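Prolyl endopeptidase (Myxococcus xanthus, PDB 2BKL) probably cleaves oligopeptides after proline, and far less readily after alanine, as a serine peptidase of family S9A. Local coordinates at residues 184-189 and 203-208; 172-177 and 230-235; 163-168 and 211-216; 120-125 and 141-146; 239-244 and 255-260. All coordinates share one frame; numbering follows the deposited sequence.

Contact 1 of 5, residues 184-189 and 203-208; sequences YEWLPT and TIRYHT
Y184 OH is gripped by two nitrogens of R205, NE at 2.9 Å and NH2 at 2.8 Å, which reach it side-on from the same flank of the guanidinium. Both bonds are bent, near 130° at the hydrogen, and the oxygen stands about 20° out of the guanidinium plane. The same hydroxyl is hydrogen-bonded to D216, so the phenol sits between a cation and a carboxylate. R205 gets there by bending at chi3 (-55°), which folds its head back over the neighbouring strand, alongside the Y184 side chain and with its plane turned steeply against that ring. One guanidinium face then lies flat on the indole of W186: CZ stands 3.6 Å from the centroid of the six-membered ring, and the two planes are nearly parallel, a cation-pi stack.

Beneath these side chains, strands 181-186 and 203-208 pair antiparallel in one blade of the beta-propeller. Y184 with R205 and W186 with T203 are hydrogen-bonded pairs, and W186 N to T203 O measures 2.8 Å. Between them, E185 and I204 form a non-hydrogen-bonded pair whose side chains turn to the other face, where E185 CG rests 3.8 Å from I204 CD1 and the carboxylate bonds K174, S232 and T172.

The worked lesson is one of division: one face holds a positive charge with an indole flat against it, a phenol oxygen at its edge and a carboxylate only distantly paired, the other a carboxylate met by a lysine. Each buried charge probably owes its stability to such partners.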
# COMPACT_ATOMS: atom_id res chain seq x y z
N TYR A 184 2.66 17.57 13.59
CA TYR A 184 3.23 16.59 12.68
C TYR A 184 4.11 15.59 13.42
O TYR A 184 4.55 15.83 14.54
CB TYR A 184 4.04 17.26 11.54
CG TYR A 184 5.30 17.93 12.05
CD1 TYR A 184 5.28 19.13 12.76
CD2 TYR A 184 6.53 17.31 11.92
CE1 TYR A 184 6.44 19.71 13.26
CE2 TYR A 184 7.70 17.90 12.41
CZ TYR A 184 7.65 19.08 13.10
OH TYR A 184 8.80 19.65 13.60
N GLU A 185 4.34 14.47 12.75
CA GLU A 185 5.16 13.35 13.23
C GLU A 185 6.57 13.55 12.72
O GLU A 185 6.79 13.72 11.52
CB GLU A 185 4.62 12.05 12.67
CG GLU A 185 3.18 11.71 13.03
CD GLU A 185 2.07 12.61 12.46
OE1 GLU A 185 2.19 13.20 11.39
OE2 GLU A 185 1.00 12.77 13.13
N TRP A 186 7.54 13.55 13.64
CA TRP A 186 8.92 13.93 13.37
C TRP A 186 9.89 12.83 13.79
O TRP A 186 9.73 12.23 14.85
CB TRP A 186 9.26 15.21 14.15
CG TRP A 186 10.61 15.73 13.85
CD1 TRP A 186 11.08 16.21 12.65
CD2 TRP A 186 11.70 15.84 14.76
NE1 TRP A 186 12.39 16.60 12.77
CE2 TRP A 186 12.79 16.40 14.06
CE3 TRP A 186 11.85 15.53 16.11
CZ2 TRP A 186 14.02 16.64 14.67
CZ3 TRP A 186 13.08 15.78 16.72
CH2 TRP A 186 14.14 16.32 16.00
N LEU A 187 10.94 12.61 12.99
CA LEU A 187 12.07 11.76 13.37
C LEU A 187 13.32 12.60 13.53
O LEU A 187 13.60 13.47 12.69
CB LEU A 187 12.34 10.71 12.30
CG LEU A 187 11.31 9.61 12.14
CD1 LEU A 187 11.56 8.82 10.88
CD2 LEU A 187 11.34 8.68 13.33
N PRO A 188 14.09 12.38 14.59
CA PRO A 188 15.36 13.09 14.77
C PRO A 188 16.39 12.58 13.75
O PRO A 188 16.22 11.48 13.23
CB PRO A 188 15.76 12.71 16.20
CG PRO A 188 15.23 11.37 16.35
CD PRO A 188 13.88 11.38 15.65
N THR A 189 17.37 13.41 13.39
CA THR A 189 18.50 12.95 12.60
C THR A 189 19.65 12.85 13.58
O THR A 189 20.30 13.83 13.90
CB THR A 189 18.82 13.92 11.43
OG1 THR A 189 17.73 13.92 10.50
CG2 THR A 189 19.98 13.42 10.60
N THR A 203 8.26 11.41 17.14
CA THR A 203 7.75 12.33 18.12
C THR A 203 6.65 13.17 17.48
O THR A 203 6.69 13.44 16.29
CB THR A 203 8.92 13.21 18.58
OG1 THR A 203 9.96 12.34 19.08
CG2 THR A 203 8.56 14.04 19.73
N ILE A 204 5.68 13.61 18.26
CA ILE A 204 4.74 14.60 17.76
C ILE A 204 5.23 15.98 18.14
O ILE A 204 5.53 16.21 19.30
CB ILE A 204 3.32 14.38 18.29
CG1 ILE A 204 2.86 12.94 18.11
CG2 ILE A 204 2.35 15.39 17.65
CD1 ILE A 204 2.86 12.40 16.72
N ARG A 205 5.35 16.87 17.14
CA ARG A 205 5.76 18.25 17.34
C ARG A 205 4.72 19.22 16.75
O ARG A 205 3.85 18.81 16.01
CB ARG A 205 7.13 18.51 16.72
CG ARG A 205 8.22 17.61 17.35
CD ARG A 205 9.60 18.23 17.32
NE ARG A 205 10.00 18.62 15.98
CZ ARG A 205 11.18 19.20 15.69
NH1 ARG A 205 12.07 19.39 16.67
NH2 ARG A 205 11.46 19.57 14.45
N TYR A 206 4.83 20.49 17.13
CA TYR A 206 4.01 21.55 16.56
C TYR A 206 4.94 22.55 15.94
O TYR A 206 5.85 23.06 16.60
CB TYR A 206 3.10 22.26 17.57
CG TYR A 206 2.18 23.27 16.90
CD1 TYR A 206 1.00 22.86 16.34
CD2 TYR A 206 2.51 24.60 16.78
CE1 TYR A 206 0.15 23.75 15.69
CE2 TYR A 206 1.67 25.50 16.14
CZ TYR A 206 0.48 25.06 15.60
OH TYR A 206 -0.34 25.96 14.95
N HIS A 207 4.73 22.85 14.67
CA HIS A 207 5.53 23.84 13.97
C HIS A 207 4.70 25.11 13.79
O HIS A 207 3.63 25.08 13.18
CB HIS A 207 6.00 23.36 12.61
CG HIS A 207 6.80 24.40 11.90
ND1 HIS A 207 7.92 24.95 12.47
CD2 HIS A 207 6.59 25.06 10.74
CE1 HIS A 207 8.40 25.88 11.67
NE2 HIS A 207 7.62 25.97 10.61
N THR A 208 5.18 26.22 14.35
CA THR A 208 4.57 27.52 14.10
C THR A 208 5.19 28.12 12.84
O THR A 208 6.42 28.22 12.73
CB THR A 208 4.82 28.44 15.30
OG1 THR A 208 4.14 27.94 16.48
CG2 THR A 208 4.24 29.86 15.04

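Contact 2 of 5, residues 172-177 and 230-235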
# COMPACT_ATOMS: atom_id res chain seq x y z
N THR A 172 2.00 13.66 8.46
CA THR A 172 0.85 14.18 7.71
C THR A 172 0.43 15.45 8.46
O THR A 172 -0.19 15.34 9.53
CB THR A 172 -0.29 13.17 7.64
OG1 THR A 172 -0.53 12.59 8.93
CG2 THR A 172 0.06 11.99 6.80
N PRO A 173 0.78 16.64 7.96
CA PRO A 173 0.52 17.85 8.74
C PRO A 173 -0.96 18.06 9.06
O PRO A 173 -1.85 17.95 8.19
CB PRO A 173 1.05 18.97 7.84
CG PRO A 173 2.12 18.28 7.01
CD PRO A 173 1.52 16.95 6.71
N LYS A 174 -1.22 18.34 10.33
CA LYS A 174 -2.54 18.73 10.83
C LYS A 174 -2.51 20.21 11.19
O LYS A 174 -2.04 20.58 12.25
CB LYS A 174 -2.93 17.94 12.08
CG LYS A 174 -3.67 16.61 11.90
CD LYS A 174 -2.86 15.54 11.25
CE LYS A 174 -1.66 15.10 12.06
NZ LYS A 174 -1.03 13.84 11.49
N TRP A 175 -3.01 21.04 10.29
CA TRP A 175 -3.11 22.48 10.51
C TRP A 175 -4.11 22.83 11.61
O TRP A 175 -5.20 22.26 11.66
CB TRP A 175 -3.52 23.17 9.25
CG TRP A 175 -2.54 23.18 8.15
CD1 TRP A 175 -2.47 22.32 7.10
CD2 TRP A 175 -1.54 24.18 7.92
NE1 TRP A 175 -1.45 22.70 6.26
CE2 TRP A 175 -0.88 23.85 6.74
CE3 TRP A 175 -1.13 25.32 8.62
CZ2 TRP A 175 0.18 24.61 6.22
CZ3 TRP A 175 -0.10 26.08 8.12
CH2 TRP A 175 0.54 25.73 6.92
N THR A 176 -3.74 23.74 12.48
CA THR A 176 -4.72 24.30 13.42
C THR A 176 -5.68 25.24 12.70
O THR A 176 -5.35 25.75 11.64
CB THR A 176 -4.03 25.01 14.59
OG1 THR A 176 -2.91 25.77 14.13
CG2 THR A 176 -3.43 23.96 15.54
N PRO A 177 -6.88 25.43 13.24
CA PRO A 177 -7.88 26.30 12.59
C PRO A 177 -7.41 27.73 12.28
O PRO A 177 -7.94 28.33 11.33
CB PRO A 177 -9.03 26.32 13.59
CG PRO A 177 -8.83 25.22 14.53
CD PRO A 177 -7.40 24.78 14.45
N LEU A 230 3.75 6.08 15.92
CA LEU A 230 3.10 7.13 16.68
C LEU A 230 2.45 8.08 15.69
O LEU A 230 3.12 8.58 14.79
CB LEU A 230 4.13 7.87 17.53
CG LEU A 230 3.60 8.85 18.56
CD1 LEU A 230 2.96 8.12 19.74
CD2 LEU A 230 4.73 9.75 19.05
N GLN A 231 1.16 8.34 15.84
CA GLN A 231 0.46 9.21 14.90
C GLN A 231 -0.46 10.15 15.64
O GLN A 231 -1.02 9.81 16.68
CB GLN A 231 -0.37 8.34 13.95
CG GLN A 231 -0.77 9.02 12.65
CD GLN A 231 -1.54 8.09 11.74
OE1 GLN A 231 -1.25 6.87 11.67
NE2 GLN A 231 -2.55 8.63 11.04
N SER A 232 -0.60 11.37 15.12
CA SER A 232 -1.50 12.36 15.73
C SER A 232 -2.65 12.70 14.79
O SER A 232 -2.60 12.46 13.59
CB SER A 232 -0.75 13.62 16.15
OG SER A 232 -0.30 14.37 15.04
N ASP A 233 -3.71 13.27 15.38
CA ASP A 233 -4.79 13.86 14.59
C ASP A 233 -5.41 14.99 15.39
O ASP A 233 -5.22 15.07 16.60
CB ASP A 233 -5.85 12.81 14.26
CG ASP A 233 -6.68 13.14 13.02
OD1 ASP A 233 -6.41 14.18 12.35
OD2 ASP A 233 -7.64 12.42 12.63
N LEU A 234 -6.13 15.87 14.72
CA LEU A 234 -6.68 17.08 15.33
C LEU A 234 -8.10 17.27 14.82
O LEU A 234 -8.35 17.16 13.63
CB LEU A 234 -5.84 18.32 14.97
CG LEU A 234 -6.27 19.62 15.66
CD1 LEU A 234 -5.99 19.60 17.17
CD2 LEU A 234 -5.60 20.85 15.02
N SER A 235 -9.03 17.56 15.72
CA SER A 235 -10.39 17.83 15.30
C SER A 235 -10.45 19.14 14.53
O SER A 235 -9.60 20.00 14.66
CB SER A 235 -11.34 17.89 16.53
OG SER A 235 -11.02 18.96 17.39
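K174 NZ donates to S232 O at 3.0 Å, and this bond carries the tight end of the contact. The lysine chain, bent at chi2 (67°) and again at chi3 (64°), curls over the strand so that CE comes within 3.4 Å of S232 OG, which is itself hydrogen-bonded to E185. The ammonium approaches from well above the S232 carbonyl plane, whereas T172 O, 2.6 Å from K174 NZ, takes it in plane; T172 OG1 is a further acceptor, and E185 adds a salt bridge. Strands 174-175 and 229-234 are the first strands of two successive sheets of the seven-bladed beta-propeller, and their touching parts run nearly parallel, so a side chain, not a sheet bond, spans the gap between blades. Shortening K174 to an alanine would probably deprive the carboxylate of E185 of this lysine's charge and open a gap beside S232. Farther along, the packing thins. K174 CB meets L234 CB at 4.1 Å, L234 CD2 lies against W175 O at 3.7 Å, and the side chains of L234 and T176 slant across each other. Last comes P177, exposed on the solvent side, whose CD comes no nearer to L234 CD2 than 4.4 Å.

Contact 3 of 5, residues 163-168 and 211-216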
# COMPACT_ATOMS: atom_id res chain seq x y z
N ASP A 163 10.42 27.44 6.91
CA ASP A 163 9.58 26.31 7.26
C ASP A 163 10.02 25.10 6.45
O ASP A 163 9.38 24.68 5.48
CB ASP A 163 8.10 26.64 7.00
CG ASP A 163 7.68 27.93 7.68
OD1 ASP A 163 7.76 27.99 8.92
OD2 ASP A 163 7.28 28.91 7.03
N VAL A 164 11.14 24.54 6.86
CA VAL A 164 11.74 23.41 6.18
C VAL A 164 12.12 22.43 7.27
O VAL A 164 12.90 22.77 8.17
CB VAL A 164 12.99 23.80 5.39
CG1 VAL A 164 13.63 22.55 4.75
CG2 VAL A 164 12.68 24.88 4.35
N ILE A 165 11.55 21.23 7.23
CA ILE A 165 11.72 20.29 8.31
C ILE A 165 12.16 18.93 7.80
O ILE A 165 11.38 18.20 7.15
CB ILE A 165 10.42 20.16 9.13
CG1 ILE A 165 9.78 21.51 9.49
CG2 ILE A 165 10.70 19.38 10.39
CD1 ILE A 165 8.44 21.39 10.17
N GLU A 166 13.41 18.56 8.06
CA GLU A 166 13.86 17.20 7.76
C GLU A 166 13.26 16.20 8.77
O GLU A 166 12.70 16.58 9.79
CB GLU A 166 15.40 17.14 7.71
CG GLU A 166 15.97 18.05 6.61
CD GLU A 166 17.43 17.83 6.25
OE1 GLU A 166 18.00 16.76 6.56
OE2 GLU A 166 18.01 18.74 5.61
N GLY A 167 13.32 14.93 8.45
CA GLY A 167 12.74 13.93 9.30
C GLY A 167 11.23 13.81 9.23
O GLY A 167 10.60 13.35 10.19
N GLY A 168 10.66 14.14 8.07
CA GLY A 168 9.23 14.10 7.88
C GLY A 168 8.64 12.85 7.29
O GLY A 168 7.47 12.86 6.88
N THR A 211 8.79 30.36 12.12
CA THR A 211 9.77 30.21 13.18
C THR A 211 10.69 29.08 12.84
O THR A 211 10.34 28.22 12.03
CB THR A 211 9.10 29.92 14.53
OG1 THR A 211 8.46 28.63 14.48
CG2 THR A 211 7.98 30.90 14.81
N GLU A 212 11.86 29.08 13.47
CA GLU A 212 12.83 27.99 13.28
C GLU A 212 12.29 26.67 13.80
O GLU A 212 11.81 26.62 14.91
CB GLU A 212 14.14 28.31 14.02
CG GLU A 212 14.81 29.58 13.54
CD GLU A 212 14.46 30.82 14.37
OE1 GLU A 212 13.34 30.89 14.96
OE2 GLU A 212 15.31 31.74 14.43
N PRO A 213 12.35 25.59 13.01
CA PRO A 213 11.87 24.28 13.50
C PRO A 213 12.56 23.73 14.77
O PRO A 213 11.95 22.91 15.46
CB PRO A 213 12.07 23.36 12.29
CG PRO A 213 12.00 24.30 11.14
CD PRO A 213 12.71 25.54 11.59
N SER A 214 13.77 24.17 15.10
CA SER A 214 14.37 23.79 16.39
C SER A 214 13.56 24.26 17.62
O SER A 214 13.67 23.66 18.70
CB SER A 214 15.80 24.33 16.51
OG SER A 214 15.74 25.73 16.71
N LYS A 215 12.73 25.29 17.44
CA LYS A 215 11.84 25.79 18.49
C LYS A 215 10.49 25.08 18.53
O LYS A 215 9.67 25.36 19.41
CB LYS A 215 11.60 27.30 18.33
CG LYS A 215 12.87 28.16 18.30
CD LYS A 215 12.55 29.62 18.06
CE LYS A 215 13.78 30.50 18.19
NZ LYS A 215 13.41 31.94 18.12
N ASP A 216 10.25 24.14 17.61
CA ASP A 216 8.98 23.42 17.59
C ASP A 216 8.73 22.76 18.93
O ASP A 216 9.65 22.18 19.51
CB ASP A 216 8.99 22.33 16.51
CG ASP A 216 8.84 22.88 15.10
OD1 ASP A 216 8.80 24.13 14.92
OD2 ASP A 216 8.73 22.13 14.10
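I165 and P213 slant across one another, with the flank of the isoleucine chain against CG and CB of the pyrrolidine ring: I165 CG1 lies 3.9 Å from P213 CG and 4.1 Å from P213 CB. The two belong to loops of the beta-propeller. Residues 163-168 connect strand 148-153 of one blade with strand 174-175 of the next, while residues 211-216 link strands 203-208 and 217-220 at the outer side of that second blade.

The proline points its ring at the connecting loop, and its CG also comes within 3.5 Å of V164 O, so a hydrophobic ring rests on a backbone carbonyl. I165 sets CG1 beside its backbone N (chi1 -47°) and then extends through chi2 (174°), a shape that carries CD1 away from the proline and toward D216. The D216 side chain arrives from the opposite direction, its OD2 4.0 Å from I165 CD1. The carboxylate is already engaged elsewhere, with OD2 bonded to Y184 and OD1 to H207, so the methyl group simply lies against a fixed acid. I165 also packs on Y184, W186 and R205, which makes it an apolar filler beside that polar cluster.

The ring of P213 is presented by a short 3-10 turn, in which K215 N bonds E212 O at 3.0 Å and D216 N bonds P213 O. It is a small example of how two connecting segments can meet by van der Waals contact while the carboxylates of D163 and D216 bond to other neighbours. At the far end D163 OD1, hydrogen-bonded to H207 and G210, lies 4.0 Å from T211 O.

Contact 4 of 5, residues 120-125 and 141-146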
# COMPACT_ATOMS: atom_id res chain seq x y z
N THR A 120 13.92 12.82 -10.37
CA THR A 120 14.35 12.08 -9.18
C THR A 120 13.97 12.71 -7.83
O THR A 120 14.51 12.33 -6.79
CB THR A 120 15.86 11.83 -9.20
OG1 THR A 120 16.56 13.07 -9.34
CG2 THR A 120 16.26 10.95 -10.41
N VAL A 121 13.06 13.68 -7.84
CA VAL A 121 12.47 14.21 -6.61
C VAL A 121 10.96 14.23 -6.81
O VAL A 121 10.47 14.79 -7.79
CB VAL A 121 12.99 15.61 -6.25
CG1 VAL A 121 12.45 16.06 -4.86
CG2 VAL A 121 14.51 15.63 -6.27
N SER A 122 10.25 13.63 -5.87
CA SER A 122 8.81 13.46 -5.96
C SER A 122 8.05 14.23 -4.88
O SER A 122 8.56 14.57 -3.84
CB SER A 122 8.45 11.99 -5.84
OG SER A 122 8.90 11.30 -6.99
N LEU A 123 6.77 14.46 -5.16
CA LEU A 123 5.85 15.02 -4.21
C LEU A 123 5.26 13.90 -3.37
O LEU A 123 4.78 12.89 -3.91
CB LEU A 123 4.74 15.77 -4.94
CG LEU A 123 3.54 16.23 -4.13
CD1 LEU A 123 3.96 17.27 -3.07
CD2 LEU A 123 2.49 16.80 -5.04
N GLY A 124 5.30 14.05 -2.05
CA GLY A 124 4.65 13.14 -1.13
C GLY A 124 3.32 13.68 -0.64
O GLY A 124 2.50 14.20 -1.41
N THR A 125 3.07 13.55 0.65
CA THR A 125 1.87 14.10 1.26
C THR A 125 1.77 15.62 1.10
O THR A 125 2.80 16.32 1.08
CB THR A 125 1.87 13.76 2.77
OG1 THR A 125 0.55 13.92 3.30
CG2 THR A 125 2.73 14.72 3.56
N PRO A 141 13.18 12.43 -2.31
CA PRO A 141 14.15 11.94 -3.29
C PRO A 141 13.83 10.51 -3.69
O PRO A 141 13.54 9.69 -2.80
CB PRO A 141 15.48 12.05 -2.55
CG PRO A 141 15.27 13.22 -1.65
CD PRO A 141 13.85 13.04 -1.15
N ASN A 142 13.85 10.26 -5.00
CA ASN A 142 13.65 8.95 -5.58
C ASN A 142 12.29 8.35 -5.26
O ASN A 142 12.10 7.16 -5.41
CB ASN A 142 14.79 8.03 -5.15
CG ASN A 142 16.14 8.55 -5.58
OD1 ASN A 142 16.37 8.77 -6.78
ND2 ASN A 142 17.02 8.80 -4.61
N ALA A 143 11.33 9.18 -4.85
CA ALA A 143 10.03 8.69 -4.35
C ALA A 143 10.19 7.65 -3.24
O ALA A 143 9.32 6.80 -3.02
CB ALA A 143 9.16 8.16 -5.50
N ALA A 144 11.29 7.74 -2.50
CA ALA A 144 11.53 6.87 -1.35
C ALA A 144 10.80 7.43 -0.12
O ALA A 144 10.05 8.43 -0.21
CB ALA A 144 13.01 6.69 -1.11
N ASP A 145 10.91 6.77 1.03
CA ASP A 145 10.11 7.19 2.18
C ASP A 145 10.64 8.44 2.87
O ASP A 145 9.85 9.24 3.39
CB ASP A 145 10.04 6.08 3.23
CG ASP A 145 9.18 4.91 2.80
OD1 ASP A 145 8.55 4.90 1.70
OD2 ASP A 145 9.15 3.90 3.53
N GLU A 146 11.95 8.63 2.86
CA GLU A 146 12.56 9.77 3.52
C GLU A 146 11.97 11.03 2.89
O GLU A 146 11.89 11.16 1.66
CB GLU A 146 14.10 9.75 3.36
CG GLU A 146 14.85 10.65 4.35
CD GLU A 146 14.75 10.17 5.80
OE1 GLU A 146 14.57 8.97 6.03
OE2 GLU A 146 14.84 11.02 6.73
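T120 O accepts a hydrogen bond from N142 N at 2.8 Å. The bond is almost straight at the hydrogen (172°), yet the donor sits well above the T120 carbonyl plane. P141 CA joins it with a longer C-H contact to T120 O at 3.5 Å. The side chains of T120 and N142 also meet, since chi1 (-60°) and chi2 (-57°) of N142 together turn OD1 back to within 3.9 Å of T120 CB. One step on, V121 pairs with P141 as an antiparallel non-hydrogen-bonded pair, their CA atoms 4.4 Å apart, where strand 121-128 meets the end of strand 134-141. This is a blade of the beta-propeller, and P141 to A144 make a type I' turn, closed by A144 N to P141 O, at the start of the connection to strand 148-153. Its two middle residues, N142 and A143, both take left-handed backbone angles. S122 comes next, touching the turn through OG, 3.5 Å from A143 CB. That hydroxyl is hydrogen-bonded to D655 and K93, the former in the peptidase family region, and N142 packs on H615 and N648 there. Beyond the turn, D145 lines the ligand pocket and forms a salt bridge with R618.

Contact 5 of 5, residues 239-244 and 255-260; sequences KYLFVY and YWKRPG
Y240 and W256 lie side by side at the end of a beta hairpin, strands 241-247 and 251-257, which supplies the two middle strands of a propeller blade. Y240 sits just ahead of the first strand. Its CB leads away from the partner strand, but with CG beside the backbone N (chi1 -55°) the ring swings back along the indole. CD1 touches W256 CZ3 at 3.7 Å, with that carbon at the edge of the phenol ring; the two ring planes are oblique, 51° apart. CE1, the next atom, approaches the same CZ3 and lies 4.2 Å from R258 NE. At the tip, OH receives a hydrogen bond from a water at 2.6 Å, and this water accepts one from R258 NH2 at 2.8 Å, in the plane of the guanidinium, whose NH1 forms a salt bridge with E261; the hydroxyl also bonds D282. A phenylalanine here would probably leave D282 without this hydroxyl and break the water link from R258 to the ring.

Farther along, F242 CD1 packs on W256 CB at 3.6 Å, and F284 meets all three aromatic rings edge-to-face. The backbones pair antiparallel through L241 with K257 and V243 with Y255, showing how a regular hairpin can display an aromatic cluster on one face. Where the pairing ends, K239 O is buried without a polar partner, with R258 CA and P259 CD each 3.3 Å from it.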
# COMPACT_ATOMS: atom_id res chain seq x y z
N LYS A 239 -10.15 21.68 19.05
CA LYS A 239 -10.34 21.52 20.49
C LYS A 239 -9.89 20.17 21.02
O LYS A 239 -9.70 20.02 22.22
CB LYS A 239 -11.81 21.76 20.87
CG LYS A 239 -12.24 23.23 20.76
CD LYS A 239 -11.49 24.15 21.73
CE LYS A 239 -12.04 25.59 21.73
NZ LYS A 239 -11.01 26.57 21.23
N TYR A 240 -9.71 19.20 20.13
CA TYR A 240 -9.33 17.85 20.55
C TYR A 240 -8.15 17.37 19.74
O TYR A 240 -8.20 17.22 18.51
CB TYR A 240 -10.53 16.88 20.46
CG TYR A 240 -11.75 17.35 21.23
CD1 TYR A 240 -11.85 17.16 22.60
CD2 TYR A 240 -12.79 18.01 20.57
CE1 TYR A 240 -12.94 17.61 23.29
CE2 TYR A 240 -13.90 18.46 21.27
CZ TYR A 240 -13.95 18.25 22.63
OH TYR A 240 -15.04 18.70 23.39
N LEU A 241 -7.06 17.14 20.45
CA LEU A 241 -5.86 16.54 19.91
C LEU A 241 -5.75 15.07 20.31
O LEU A 241 -5.86 14.73 21.47
CB LEU A 241 -4.65 17.32 20.41
CG LEU A 241 -3.27 16.78 20.08
CD1 LEU A 241 -2.99 16.87 18.60
CD2 LEU A 241 -2.25 17.54 20.91
N PHE A 242 -5.56 14.20 19.33
CA PHE A 242 -5.43 12.76 19.53
C PHE A 242 -4.02 12.27 19.17
O PHE A 242 -3.41 12.74 18.20
CB PHE A 242 -6.42 12.01 18.64
CG PHE A 242 -7.84 12.31 18.96
CD1 PHE A 242 -8.45 11.70 20.03
CD2 PHE A 242 -8.54 13.22 18.21
CE1 PHE A 242 -9.77 12.00 20.35
CE2 PHE A 242 -9.83 13.55 18.52
CZ PHE A 242 -10.45 12.94 19.60
N VAL A 243 -3.53 11.33 19.96
CA VAL A 243 -2.30 10.62 19.68
C VAL A 243 -2.59 9.13 19.76
O VAL A 243 -3.13 8.62 20.76
CB VAL A 243 -1.17 11.02 20.61
CG1 VAL A 243 0.05 10.11 20.44
CG2 VAL A 243 -0.76 12.49 20.36
N TYR A 244 -2.21 8.44 18.70
CA TYR A 244 -2.34 6.99 18.57
C TYR A 244 -0.99 6.32 18.75
O TYR A 244 -0.00 6.78 18.19
CB TYR A 244 -2.87 6.66 17.18
CG TYR A 244 -4.25 7.17 16.83
CD1 TYR A 244 -5.37 6.41 17.10
CD2 TYR A 244 -4.42 8.37 16.18
CE1 TYR A 244 -6.62 6.85 16.75
CE2 TYR A 244 -5.69 8.82 15.84
CZ TYR A 244 -6.77 8.05 16.12
OH TYR A 244 -8.04 8.48 15.78
N TYR A 255 -4.84 8.29 23.01
CA TYR A 255 -4.74 9.36 23.99
C TYR A 255 -5.31 10.64 23.40
O TYR A 255 -5.32 10.85 22.19
CB TYR A 255 -3.27 9.57 24.39
CG TYR A 255 -2.68 8.39 25.14
CD1 TYR A 255 -2.17 7.28 24.46
CD2 TYR A 255 -2.65 8.38 26.53
CE1 TYR A 255 -1.64 6.20 25.16
CE2 TYR A 255 -2.10 7.30 27.22
CZ TYR A 255 -1.62 6.22 26.54
OH TYR A 255 -1.09 5.15 27.25
N TRP A 256 -5.81 11.52 24.26
CA TRP A 256 -6.29 12.81 23.81
C TRP A 256 -6.14 13.87 24.86
O TRP A 256 -5.96 13.58 26.04
CB TRP A 256 -7.77 12.72 23.41
CG TRP A 256 -8.72 12.50 24.55
CD1 TRP A 256 -8.97 11.33 25.20
CD2 TRP A 256 -9.59 13.47 25.13
NE1 TRP A 256 -9.92 11.52 26.18
CE2 TRP A 256 -10.32 12.83 26.14
CE3 TRP A 256 -9.81 14.83 24.91
CZ2 TRP A 256 -11.26 13.50 26.93
CZ3 TRP A 256 -10.73 15.50 25.68
CH2 TRP A 256 -11.46 14.83 26.67
N LYS A 257 -6.18 15.10 24.39
CA LYS A 257 -6.28 16.25 25.27
C LYS A 257 -6.88 17.42 24.51
O LYS A 257 -6.98 17.41 23.28
CB LYS A 257 -4.94 16.65 25.84
CG LYS A 257 -3.90 17.17 24.88
CD LYS A 257 -2.59 17.20 25.66
CE LYS A 257 -1.65 18.20 25.20
NZ LYS A 257 -0.58 18.20 26.27
N ARG A 258 -7.27 18.43 25.28
CA ARG A 258 -7.55 19.74 24.72
C ARG A 258 -6.18 20.44 24.67
O ARG A 258 -5.43 20.40 25.63
CB ARG A 258 -8.56 20.53 25.59
CG ARG A 258 -9.93 19.82 25.76
CD ARG A 258 -11.02 20.62 26.52
NE ARG A 258 -12.22 19.81 26.79
CZ ARG A 258 -12.34 18.88 27.75
NH1 ARG A 258 -11.34 18.61 28.59
NH2 ARG A 258 -13.47 18.19 27.87
N PRO A 259 -5.80 20.99 23.53
CA PRO A 259 -4.49 21.66 23.43
C PRO A 259 -4.30 22.69 24.54
O PRO A 259 -5.21 23.46 24.80
CB PRO A 259 -4.55 22.33 22.05
CG PRO A 259 -5.46 21.45 21.26
CD PRO A 259 -6.50 20.96 22.23
N GLY A 260 -3.15 22.68 25.18
CA GLY A 260 -2.89 23.56 26.32
C GLY A 260 -2.98 22.83 27.65
O GLY A 260 -2.38 23.28 28.62
O HOH W 1 -15.42 18.85 25.96

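How the contacts relate
Contacts 1, 2, 3 and 5 form a continuous region of the propeller. Contacts 1 and 3, centres about 8 Å apart, share the polar cluster where Y184 OH lies 2.5 Å from D216 OD2 and H207 NE2 2.6 Å from D163 OD1. Contact 2 meets contact 1 on the sheet's opposite face through E185 OE2 and K174 NZ, 2.8 Å apart, and passes into contact 5 where strands 229-234 and 241-247 pair, with D233 O 2.9 Å from F242 N. Contact 4 joins more loosely, touching contact 2 with T125 CG2 4.0 Å from P173 CD, but leads to the active-site side: the side chain of A143 is about 12 Å from the bound ligand, which touches D145.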